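Local coordinates for nucleoside diphosphate kinase family protein (Babesia bovis, PDB 3JS9), which probably transfers the terminal phosphate of a nucleoside triphosphate to a nucleoside diphosphate, with magnesium as cofactor, by way of a phosphohistidine intermediate, at residues N94-T99 against N120-S125; A54-E59 against A136-P141; K31-K36 against M81-P86; K36-I41 against I89-N94. All coordinates share one frame; numbering follows the deposited sequence.

Contact 1: residues N94-T99 against N120-S125; sequences NLVGLT and NIVHAS. With SO4 (sulfate ion), chain G.
Val96, at the last turn of helix 88-96, presses its branched end into the strand 122-124 and is the residue most buried by the contact. Its CG2 lies 3.6 Å from Val122 CG1 and 3.9 Å from Ala124 CB, so one methyl bridges two residues that point to the same side of the strand. Val122 CG1 reaches it because chi1 of 68° sets that branch between the backbone N and the carbonyl carbon, and it meets both methyls of Val96. Further along, Asn120 ND2 donates to Thr99 O at 3.2 Å, with an N-H...O angle of 157°; the donor arrives in the carbonyl plane on a lone pair. The other end of this amide is also held, since Asn120 OD1 accepts from Lys17 NZ, and the two bonds fix which way the amide is turned. His123, between the two apolar strand residues, points away from Val96, and its ND1 donates to O1 of a sulfate ion, probably from the crystallisation liquor, at 3.0 Å, while NE2 is hydrogen-bonded to Glu134. Thr99 and Asn120 are predicted to bind ATP, and His123 to be the phosphorylated histidine, an arrangement consistent with the nucleotide site of nucleoside diphosphate kinases.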
# COMPACT_ATOMS: atom_id res chain seq x y z
N ASN A 94 20.94 -2.61 -2.41
CA ASN A 94 20.12 -2.69 -1.20
C ASN A 94 18.61 -2.85 -1.43
O ASN A 94 17.92 -3.51 -0.63
CB ASN A 94 20.31 -1.44 -0.34
CG ASN A 94 21.70 -1.36 0.25
OD1 ASN A 94 22.47 -2.33 0.20
ND2 ASN A 94 22.04 -0.20 0.83
N LEU A 95 18.09 -2.23 -2.48
CA LEU A 95 16.67 -2.26 -2.67
C LEU A 95 16.25 -3.59 -3.27
O LEU A 95 15.17 -4.13 -2.96
CB LEU A 95 16.22 -1.09 -3.57
CG LEU A 95 16.33 0.37 -3.12
CD1 LEU A 95 15.46 1.28 -4.06
CD2 LEU A 95 15.99 0.59 -1.61
N VAL A 96 17.13 -4.13 -4.11
CA VAL A 96 16.89 -5.35 -4.85
C VAL A 96 17.10 -6.60 -3.97
O VAL A 96 16.32 -7.55 -4.02
CB VAL A 96 17.79 -5.34 -6.12
CG1 VAL A 96 18.08 -6.74 -6.65
CG2 VAL A 96 17.21 -4.41 -7.21
N GLY A 97 18.16 -6.59 -3.17
CA GLY A 97 18.49 -7.72 -2.29
C GLY A 97 19.62 -8.60 -2.80
O GLY A 97 20.32 -8.22 -3.73
N LEU A 98 19.80 -9.77 -2.20
CA LEU A 98 20.88 -10.66 -2.62
C LEU A 98 20.47 -11.46 -3.85
O LEU A 98 19.28 -11.64 -4.11
CB LEU A 98 21.34 -11.58 -1.48
CG LEU A 98 21.89 -10.86 -0.23
CD1 LEU A 98 22.24 -11.86 0.87
CD2 LEU A 98 23.08 -9.93 -0.49
N THR A 99 21.46 -11.91 -4.62
CA THR A 99 21.23 -12.74 -5.79
C THR A 99 20.17 -13.83 -5.59
O THR A 99 19.28 -13.97 -6.41
CB THR A 99 22.54 -13.44 -6.26
OG1 THR A 99 23.60 -12.47 -6.30
CG2 THR A 99 22.36 -14.05 -7.66
N ASN A 120 14.69 -13.94 -10.52
CA ASN A 120 14.88 -12.99 -9.45
C ASN A 120 14.51 -11.56 -9.83
O ASN A 120 15.07 -10.58 -9.28
CB ASN A 120 16.27 -13.13 -8.86
CG ASN A 120 17.38 -12.77 -9.83
OD1 ASN A 120 17.15 -12.59 -11.05
ND2 ASN A 120 18.59 -12.66 -9.29
N ILE A 121 13.54 -11.48 -10.75
CA ILE A 121 12.73 -10.28 -10.98
C ILE A 121 13.44 -9.12 -11.69
O ILE A 121 12.88 -8.51 -12.62
CB ILE A 121 12.12 -9.68 -9.66
CG1 ILE A 121 11.54 -10.74 -8.71
CG2 ILE A 121 11.15 -8.52 -10.00
CD1 ILE A 121 10.53 -11.55 -9.29
N VAL A 122 14.64 -8.78 -11.21
CA VAL A 122 15.19 -7.47 -11.50
C VAL A 122 16.71 -7.52 -11.46
O VAL A 122 17.29 -8.28 -10.69
CB VAL A 122 14.67 -6.42 -10.46
CG1 VAL A 122 15.25 -6.72 -9.07
CG2 VAL A 122 15.03 -5.00 -10.88
N HIS A 123 17.35 -6.70 -12.29
CA HIS A 123 18.81 -6.59 -12.28
C HIS A 123 19.19 -5.24 -11.70
O HIS A 123 18.56 -4.22 -12.04
CB HIS A 123 19.40 -6.73 -13.72
CG HIS A 123 20.77 -6.12 -13.85
ND1 HIS A 123 21.92 -6.84 -13.65
CD2 HIS A 123 21.16 -4.83 -14.04
CE1 HIS A 123 22.97 -6.03 -13.74
NE2 HIS A 123 22.53 -4.81 -13.99
N ALA A 124 20.22 -5.21 -10.87
CA ALA A 124 20.84 -3.93 -10.49
C ALA A 124 22.31 -3.99 -10.77
O ALA A 124 22.90 -5.03 -10.64
CB ALA A 124 20.60 -3.60 -8.99
N SER A 125 22.93 -2.87 -11.13
CA SER A 125 24.37 -2.85 -11.42
C SER A 125 25.13 -3.30 -10.19
O SER A 125 24.76 -2.94 -9.06
CB SER A 125 24.86 -1.45 -11.83
OG SER A 125 24.42 -1.12 -13.11
S SO4 G . 21.55 -10.35 -13.17
O1 SO4 G . 21.82 -9.37 -12.10
O2 SO4 G . 22.76 -11.11 -13.38
O3 SO4 G . 21.15 -9.81 -14.48
O4 SO4 G . 20.50 -11.18 -12.65

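Contact 2: residues A54-E59 against A136-P141; sequences AQHYCE and ALWFTP. With SO4 (sulfate ion), chain G.
His56 and Trp138 meet as an offset edge-to-face pair, the indole turning its edge to the imidazole face, where the end of helix 50-56 meets the end of helix 128-138 in the nucleoside diphosphate kinase fold. The planes stand at 76°, and the centroid of the Trp138 five-membered ring is 4.9 Å from that of His56. Over the imidazole face, Trp138 CZ2 comes to 3.6 Å from His56 CG. With CG anti to the backbone N (chi1 174°), the His56 ring extends from its helix toward the indole. The far side of the pair is tied into the sheet, as Trp138 stacks on Tyr13. His56 meets the ring of His123, the predicted phosphohistidine, edge to face, so the pair adjoins the predicted active site. His56 CD2 sits 3.5 Å above the plane of the Tyr57 ring, over its centre, and the Tyr57 hydroxyl lies near the sulfate in that site. Outside the rings the contact is aliphatic. Leu137 puts a methyl against each of two consecutive residues of helix 50-56: CD1 approaches Gln55 CB at 3.9 Å, while the amide end of Gln55, bent at chi2, leads away, and Leu137 CD2 rests 3.7 Å from His56 N.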
# COMPACT_ATOMS: atom_id res chain seq x y z
N ALA A 54 24.13 -10.13 -25.24
CA ALA A 54 25.43 -10.79 -25.20
C ALA A 54 26.51 -9.89 -24.59
O ALA A 54 27.36 -10.38 -23.85
CB ALA A 54 25.83 -11.30 -26.56
N GLN A 55 26.46 -8.58 -24.87
CA GLN A 55 27.41 -7.66 -24.23
C GLN A 55 27.10 -7.50 -22.77
O GLN A 55 28.02 -7.28 -21.97
CB GLN A 55 27.39 -6.25 -24.86
CG GLN A 55 28.29 -6.04 -26.00
CD GLN A 55 29.62 -6.77 -25.84
OE1 GLN A 55 29.83 -7.83 -26.44
NE2 GLN A 55 30.53 -6.19 -25.03
N HIS A 56 25.81 -7.54 -22.42
CA HIS A 56 25.42 -7.31 -21.04
C HIS A 56 26.03 -8.40 -20.17
O HIS A 56 26.55 -8.14 -19.09
CB HIS A 56 23.91 -7.23 -20.88
CG HIS A 56 23.45 -7.14 -19.45
ND1 HIS A 56 23.62 -6.01 -18.68
CD2 HIS A 56 22.83 -8.05 -18.66
CE1 HIS A 56 23.12 -6.22 -17.48
NE2 HIS A 56 22.63 -7.45 -17.44
N TYR A 57 25.99 -9.62 -20.69
CA TYR A 57 26.47 -10.77 -19.97
C TYR A 57 27.87 -11.22 -20.41
O TYR A 57 28.21 -12.39 -20.31
CB TYR A 57 25.49 -11.91 -20.16
CG TYR A 57 24.20 -11.72 -19.42
CD1 TYR A 57 23.01 -11.57 -20.11
CD2 TYR A 57 24.18 -11.70 -18.03
CE1 TYR A 57 21.84 -11.42 -19.42
CE2 TYR A 57 23.01 -11.56 -17.34
CZ TYR A 57 21.85 -11.41 -18.04
OH TYR A 57 20.68 -11.24 -17.34
N CYS A 58 28.68 -10.27 -20.88
CA CYS A 58 30.00 -10.58 -21.43
C CYS A 58 30.89 -11.37 -20.46
O CYS A 58 31.66 -12.22 -20.91
CB CYS A 58 30.71 -9.32 -21.98
SG CYS A 58 31.18 -8.00 -20.79
N GLU A 59 30.77 -11.12 -19.16
CA GLU A 59 31.60 -11.79 -18.14
C GLU A 59 31.32 -13.29 -18.02
O GLU A 59 32.07 -14.02 -17.35
CB GLU A 59 31.48 -11.11 -16.77
N ALA A 136 25.63 3.08 -20.56
CA ALA A 136 25.94 3.41 -21.95
C ALA A 136 25.47 2.33 -22.93
O ALA A 136 25.10 2.64 -24.07
CB ALA A 136 27.42 3.68 -22.13
N LEU A 137 25.50 1.07 -22.48
CA LEU A 137 25.06 -0.05 -23.32
C LEU A 137 23.54 -0.10 -23.58
O LEU A 137 23.12 -0.38 -24.69
CB LEU A 137 25.53 -1.37 -22.70
CG LEU A 137 24.99 -2.67 -23.31
CD1 LEU A 137 25.52 -2.87 -24.73
CD2 LEU A 137 25.35 -3.85 -22.45
N TRP A 138 22.72 0.15 -22.56
CA TRP A 138 21.26 -0.03 -22.72
C TRP A 138 20.52 1.23 -23.21
O TRP A 138 19.40 1.17 -23.75
CB TRP A 138 20.66 -0.55 -21.41
CG TRP A 138 21.06 -1.96 -21.10
CD1 TRP A 138 22.15 -2.38 -20.37
CD2 TRP A 138 20.38 -3.15 -21.53
NE1 TRP A 138 22.16 -3.76 -20.30
CE2 TRP A 138 21.09 -4.25 -21.00
CE3 TRP A 138 19.21 -3.39 -22.26
CZ2 TRP A 138 20.67 -5.57 -21.20
CZ3 TRP A 138 18.78 -4.70 -22.45
CH2 TRP A 138 19.52 -5.78 -21.93
N PHE A 139 21.16 2.38 -23.05
CA PHE A 139 20.55 3.66 -23.38
C PHE A 139 21.46 4.49 -24.26
O PHE A 139 22.65 4.66 -23.95
CB PHE A 139 20.28 4.44 -22.08
CG PHE A 139 19.04 4.00 -21.34
CD1 PHE A 139 19.13 3.22 -20.19
CD2 PHE A 139 17.77 4.41 -21.76
CE1 PHE A 139 17.98 2.84 -19.51
CE2 PHE A 139 16.62 4.04 -21.06
CZ PHE A 139 16.73 3.26 -19.95
N THR A 140 20.93 5.04 -25.34
CA THR A 140 21.72 5.98 -26.14
C THR A 140 21.74 7.27 -25.34
O THR A 140 20.83 7.52 -24.57
CB THR A 140 21.10 6.21 -27.55
OG1 THR A 140 19.84 6.89 -27.41
CG2 THR A 140 20.84 4.91 -28.25
N PRO A 141 22.76 8.11 -25.53
CA PRO A 141 22.82 9.40 -24.78
C PRO A 141 21.66 10.40 -24.99
O PRO A 141 21.42 11.23 -24.13
CB PRO A 141 24.15 10.03 -25.25
CG PRO A 141 24.54 9.28 -26.49
CD PRO A 141 23.92 7.91 -26.43
S SO4 G . 21.55 -10.35 -13.17
O1 SO4 G . 21.82 -9.37 -12.10
O2 SO4 G . 22.76 -11.11 -13.38
O3 SO4 G . 21.15 -9.81 -14.48
O4 SO4 G . 20.50 -11.18 -12.65

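Contact 3: residues K31-K36 against M81-P86; sequences KRFEMK and MIWEGP
Phe33 lays its CB over the indole of Trp83, and this methylene, more than the phenyl ring, makes the tightest approach. Phe33 CB is 3.4 Å from Trp83 CE2 and stands 20° off the normal of the six-membered ring, a CH-pi contact. Turned about perpendicular to the plane of its own CA, CB and CG, the phenyl ring continues along the indole toward its pyrrole end: its centroid is 4.8 Å from that of the Trp83 five-membered ring, and the planes are inclined by 29°, a face-to-face stack, not strictly parallel. Phe33 CD1 lies over that end, 4.0 Å from Trp83 CG. A chi1 of -71° puts Trp83 CG anti to its carbonyl carbon and beside its backbone N, and the six-membered ring extends under the helix. Here helix 26-36 packs across one face of the antiparallel sheet of the ferredoxin-like core of nucleoside diphosphate kinases, with Trp83 projecting from strand 78-85. The outer rim of the indole, at CH2, reaches the helix backbone at Glu34 N, 3.6 Å away, and Glu34 CB adds to the cover. From there the Glu34 chain runs out extended, and its carboxylate accepts from the backbone N atoms of Gly27 and Ile26 of a third subunit. At the opposite end of the indole, Met81, two residues earlier on the same side of the strand, supplies a sulfur at the ring edge and in its plane. Trp83 NE1 donates to Met81 SD in a weak but fairly straight bond of 3.4 Å, which gives the indole N-H a partner.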
# COMPACT_ATOMS: atom_id res chain seq x y z
N LYS A 31 8.43 2.44 -8.48
CA LYS A 31 7.95 3.18 -7.33
C LYS A 31 8.90 3.05 -6.13
O LYS A 31 9.15 4.03 -5.41
CB LYS A 31 6.54 2.70 -7.02
CG LYS A 31 5.83 3.33 -5.81
CD LYS A 31 4.34 2.87 -5.83
CE LYS A 31 3.68 2.87 -4.42
NZ LYS A 31 3.42 4.27 -3.95
N ARG A 32 9.47 1.86 -5.93
CA ARG A 32 10.41 1.69 -4.81
C ARG A 32 11.64 2.51 -5.03
O ARG A 32 12.14 3.13 -4.08
CB ARG A 32 10.80 0.22 -4.59
CG ARG A 32 9.73 -0.60 -3.88
CD ARG A 32 10.02 -2.06 -4.01
NE ARG A 32 8.95 -2.86 -3.45
CZ ARG A 32 9.10 -3.73 -2.45
NH1 ARG A 32 8.03 -4.41 -2.04
NH2 ARG A 32 10.30 -3.98 -1.92
N PHE A 33 12.14 2.57 -6.26
CA PHE A 33 13.27 3.46 -6.54
C PHE A 33 12.93 4.95 -6.40
O PHE A 33 13.73 5.74 -5.86
CB PHE A 33 13.92 3.13 -7.89
CG PHE A 33 14.94 2.01 -7.79
CD1 PHE A 33 16.27 2.30 -7.55
CD2 PHE A 33 14.54 0.67 -7.84
CE1 PHE A 33 17.19 1.29 -7.43
CE2 PHE A 33 15.46 -0.36 -7.72
CZ PHE A 33 16.77 -0.06 -7.51
N GLU A 34 11.74 5.32 -6.87
CA GLU A 34 11.26 6.69 -6.80
C GLU A 34 11.11 7.11 -5.34
O GLU A 34 11.57 8.20 -4.98
CB GLU A 34 9.95 6.81 -7.59
CG GLU A 34 9.61 8.16 -8.20
CD GLU A 34 8.36 8.06 -9.11
OE1 GLU A 34 7.70 6.99 -9.11
OE2 GLU A 34 8.03 9.05 -9.80
N MET A 35 10.49 6.27 -4.50
CA MET A 35 10.32 6.67 -3.10
C MET A 35 11.65 6.78 -2.37
O MET A 35 11.77 7.60 -1.47
CB MET A 35 9.38 5.74 -2.35
CG MET A 35 7.98 5.69 -2.91
SD MET A 35 7.16 7.27 -2.70
CE MET A 35 7.60 8.06 -4.26
N LYS A 36 12.66 6.00 -2.78
CA LYS A 36 13.95 6.02 -2.15
C LYS A 36 14.62 7.35 -2.32
O LYS A 36 15.42 7.76 -1.47
CB LYS A 36 14.85 4.93 -2.73
CG LYS A 36 16.25 4.89 -2.16
CD LYS A 36 16.26 4.45 -0.64
CE LYS A 36 17.68 4.16 -0.14
NZ LYS A 36 17.72 3.77 1.31
N MET A 81 15.97 1.14 -16.79
CA MET A 81 16.03 2.41 -16.04
C MET A 81 17.46 2.77 -15.72
O MET A 81 18.30 1.88 -15.59
CB MET A 81 15.27 2.32 -14.71
CG MET A 81 13.76 2.12 -14.86
SD MET A 81 13.08 1.55 -13.31
CE MET A 81 13.36 -0.26 -13.38
N ILE A 82 17.73 4.07 -15.60
CA ILE A 82 18.95 4.55 -14.95
C ILE A 82 18.51 5.49 -13.83
O ILE A 82 17.65 6.32 -14.04
CB ILE A 82 19.86 5.35 -15.90
CG1 ILE A 82 20.44 4.45 -16.97
CG2 ILE A 82 20.99 6.10 -15.11
CD1 ILE A 82 21.31 5.24 -18.01
N TRP A 83 19.12 5.33 -12.66
CA TRP A 83 18.82 6.12 -11.48
C TRP A 83 20.09 6.78 -10.97
O TRP A 83 21.15 6.17 -10.98
CB TRP A 83 18.21 5.22 -10.40
CG TRP A 83 16.84 4.77 -10.70
CD1 TRP A 83 16.47 3.63 -11.37
CD2 TRP A 83 15.63 5.46 -10.38
NE1 TRP A 83 15.10 3.56 -11.46
CE2 TRP A 83 14.56 4.69 -10.88
CE3 TRP A 83 15.34 6.67 -9.73
CZ2 TRP A 83 13.22 5.07 -10.73
CZ3 TRP A 83 14.01 7.05 -9.58
CH2 TRP A 83 12.96 6.24 -10.08
N GLU A 84 19.94 8.00 -10.46
CA GLU A 84 21.06 8.83 -10.08
C GLU A 84 21.03 9.20 -8.61
O GLU A 84 19.95 9.46 -8.06
CB GLU A 84 21.07 10.10 -10.94
CG GLU A 84 22.13 11.12 -10.58
CD GLU A 84 22.18 12.26 -11.56
OE1 GLU A 84 21.67 13.36 -11.24
OE2 GLU A 84 22.75 12.06 -12.66
N GLY A 85 22.20 9.25 -7.96
CA GLY A 85 22.29 9.77 -6.59
C GLY A 85 23.61 9.41 -5.92
O GLY A 85 24.38 8.63 -6.47
N PRO A 86 23.91 10.01 -4.76
CA PRO A 86 25.08 9.54 -4.00
C PRO A 86 24.93 8.04 -3.71
O PRO A 86 23.90 7.61 -3.19
CB PRO A 86 24.98 10.32 -2.69
CG PRO A 86 24.21 11.54 -3.02
CD PRO A 86 23.27 11.17 -4.12

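Contact 4: residues K36-I41 against I89-N94; sequences KGLKLI and IKIGRN. With SO4 (sulfate ion), chain E.
Ile91 CG2 is the methyl on which both partners converge: Leu38 CD1 lies 3.7 Å from it, and Lys36 CE is at the same 3.7 Å. The Leu38 and Ile91 side chains pass each other in opposite directions, and their ends, Leu38 CD2 and Ile91 CD1, remain 4.1 Å apart. Lys36 CG, anti to the backbone N, already lies 3.8 Å from Ile91 CG2, and the bend at chi2 (67°) turns the chain so that CE meets the same methyl; beyond that bend the chain runs extended to NZ. The ammonium is anchored mainly by the carbonyl O of Gly111 of the second subunit, and it also donates to a water, which accepts from Asn94 ND2 as well, bridging the segments. Behind this shell, Gly37 closes helix 26-36 in a Schellman motif. Its positive phi turns the chain from the helix into the strand and carries Leu38 round to the side where Ile91 lies. Trp83 packs against Leu38 from strand 78-85, while Val115 of the second subunit packs on Ile91. The contact joins the short connection between helix 26-36 and strand 39-46 to the flank of helix 88-96, beside the sheet and at the border with the second subunit.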
# COMPACT_ATOMS: atom_id res chain seq x y z
N LYS A 36 12.66 6.00 -2.78
CA LYS A 36 13.95 6.02 -2.15
C LYS A 36 14.62 7.35 -2.32
O LYS A 36 15.42 7.76 -1.47
CB LYS A 36 14.85 4.93 -2.73
CG LYS A 36 16.25 4.89 -2.16
CD LYS A 36 16.26 4.45 -0.64
CE LYS A 36 17.68 4.16 -0.14
NZ LYS A 36 17.72 3.77 1.31
N GLY A 37 14.31 8.02 -3.43
CA GLY A 37 14.76 9.39 -3.64
C GLY A 37 15.87 9.53 -4.65
O GLY A 37 16.37 10.64 -4.88
N LEU A 38 16.28 8.43 -5.26
CA LEU A 38 17.20 8.53 -6.38
C LEU A 38 16.45 9.25 -7.47
O LEU A 38 15.22 9.19 -7.53
CB LEU A 38 17.66 7.14 -6.86
CG LEU A 38 18.45 6.34 -5.81
CD1 LEU A 38 18.91 4.99 -6.41
CD2 LEU A 38 19.62 7.18 -5.23
N LYS A 39 17.17 9.96 -8.32
CA LYS A 39 16.55 10.75 -9.37
C LYS A 39 16.52 9.94 -10.64
O LYS A 39 17.54 9.38 -11.06
CB LYS A 39 17.31 12.09 -9.56
CG LYS A 39 16.87 12.80 -10.80
CD LYS A 39 17.12 14.26 -10.80
CE LYS A 39 18.50 14.57 -11.35
NZ LYS A 39 18.57 15.97 -11.83
N LEU A 40 15.34 9.85 -11.27
CA LEU A 40 15.24 9.09 -12.51
C LEU A 40 15.91 9.87 -13.64
O LEU A 40 15.65 11.07 -13.81
CB LEU A 40 13.79 8.81 -12.87
CG LEU A 40 13.64 7.96 -14.13
CD1 LEU A 40 14.20 6.55 -13.88
CD2 LEU A 40 12.17 7.87 -14.58
N ILE A 41 16.79 9.18 -14.38
CA ILE A 41 17.49 9.73 -15.55
C ILE A 41 16.97 9.20 -16.91
O ILE A 41 16.94 9.95 -17.89
CB ILE A 41 19.00 9.43 -15.43
CG1 ILE A 41 19.56 10.06 -14.15
CG2 ILE A 41 19.77 9.90 -16.66
CD1 ILE A 41 19.30 11.58 -14.07
N ILE A 89 24.64 3.05 -6.74
CA ILE A 89 24.90 1.66 -7.10
C ILE A 89 24.65 0.74 -5.91
O ILE A 89 23.95 -0.29 -6.06
CB ILE A 89 26.32 1.48 -7.70
CG1 ILE A 89 26.43 2.25 -9.02
CG2 ILE A 89 26.61 0.03 -7.96
CD1 ILE A 89 27.87 2.65 -9.36
N LYS A 90 25.17 1.13 -4.74
CA LYS A 90 24.96 0.39 -3.50
C LYS A 90 23.48 0.42 -3.06
O LYS A 90 22.94 -0.58 -2.56
CB LYS A 90 25.87 0.94 -2.41
CG LYS A 90 25.78 0.25 -1.09
CD LYS A 90 26.95 0.61 -0.18
CE LYS A 90 26.65 0.11 1.26
NZ LYS A 90 27.84 -0.02 2.17
N ILE A 91 22.82 1.57 -3.26
CA ILE A 91 21.41 1.69 -2.94
C ILE A 91 20.55 0.78 -3.81
O ILE A 91 19.60 0.14 -3.30
CB ILE A 91 20.96 3.14 -3.06
CG1 ILE A 91 21.47 3.92 -1.85
CG2 ILE A 91 19.46 3.22 -3.24
CD1 ILE A 91 21.32 5.38 -2.00
N GLY A 92 20.90 0.67 -5.10
CA GLY A 92 20.19 -0.24 -5.98
C GLY A 92 20.27 -1.68 -5.49
O GLY A 92 19.26 -2.41 -5.47
N ARG A 93 21.47 -2.08 -5.08
CA ARG A 93 21.74 -3.42 -4.54
C ARG A 93 20.96 -3.61 -3.29
O ARG A 93 20.30 -4.63 -3.14
CB ARG A 93 23.24 -3.65 -4.31
CG ARG A 93 24.02 -4.05 -5.59
CD ARG A 93 25.55 -3.77 -5.52
NE ARG A 93 26.09 -3.79 -4.16
CZ ARG A 93 27.10 -3.02 -3.72
NH1 ARG A 93 27.48 -3.11 -2.44
NH2 ARG A 93 27.72 -2.17 -4.53
N ASN A 94 20.94 -2.61 -2.41
CA ASN A 94 20.12 -2.69 -1.20
C ASN A 94 18.61 -2.85 -1.43
O ASN A 94 17.92 -3.51 -0.63
CB ASN A 94 20.31 -1.44 -0.34
CG ASN A 94 21.70 -1.36 0.25
OD1 ASN A 94 22.47 -2.33 0.20
ND2 ASN A 94 22.04 -0.20 0.83
S SO4 E . 18.18 16.96 -8.21
O1 SO4 E . 16.99 16.84 -9.05
O2 SO4 E . 18.35 18.38 -7.88
O3 SO4 E . 19.33 16.54 -9.00
O4 SO4 E . 17.99 16.11 -7.03
O HOH W 1 19.70 1.89 1.63

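Contacts 1, 3 and 4 are buried, whereas contact 2 is only partly so and lies farthest from the chain centre. Contacts 3 and 4 adjoin, with centres 4 Å apart; they share Lys36, and their strands 78-85 and 39-46 are sheet neighbours. Contact 4 shares Asn94 and helix 88-96 with contact 1, and Leu95 CD1 packs on Phe33 CD1 at 3.7 Å, linking 1 to 3. Contacts 1 and 2 both touch one sulfate, and their histidines meet, His123 CE1 to His56 CE1 at 3.7 Å. Chemistry follows place: a face-to-face stack in 3 and aliphatic packing in 4, with polar ends turned to other subunits; an amide-to-carbonyl bond beside valines in 1, its histidine turned to the sulfate; an edge-to-face pair with a leucine in 2.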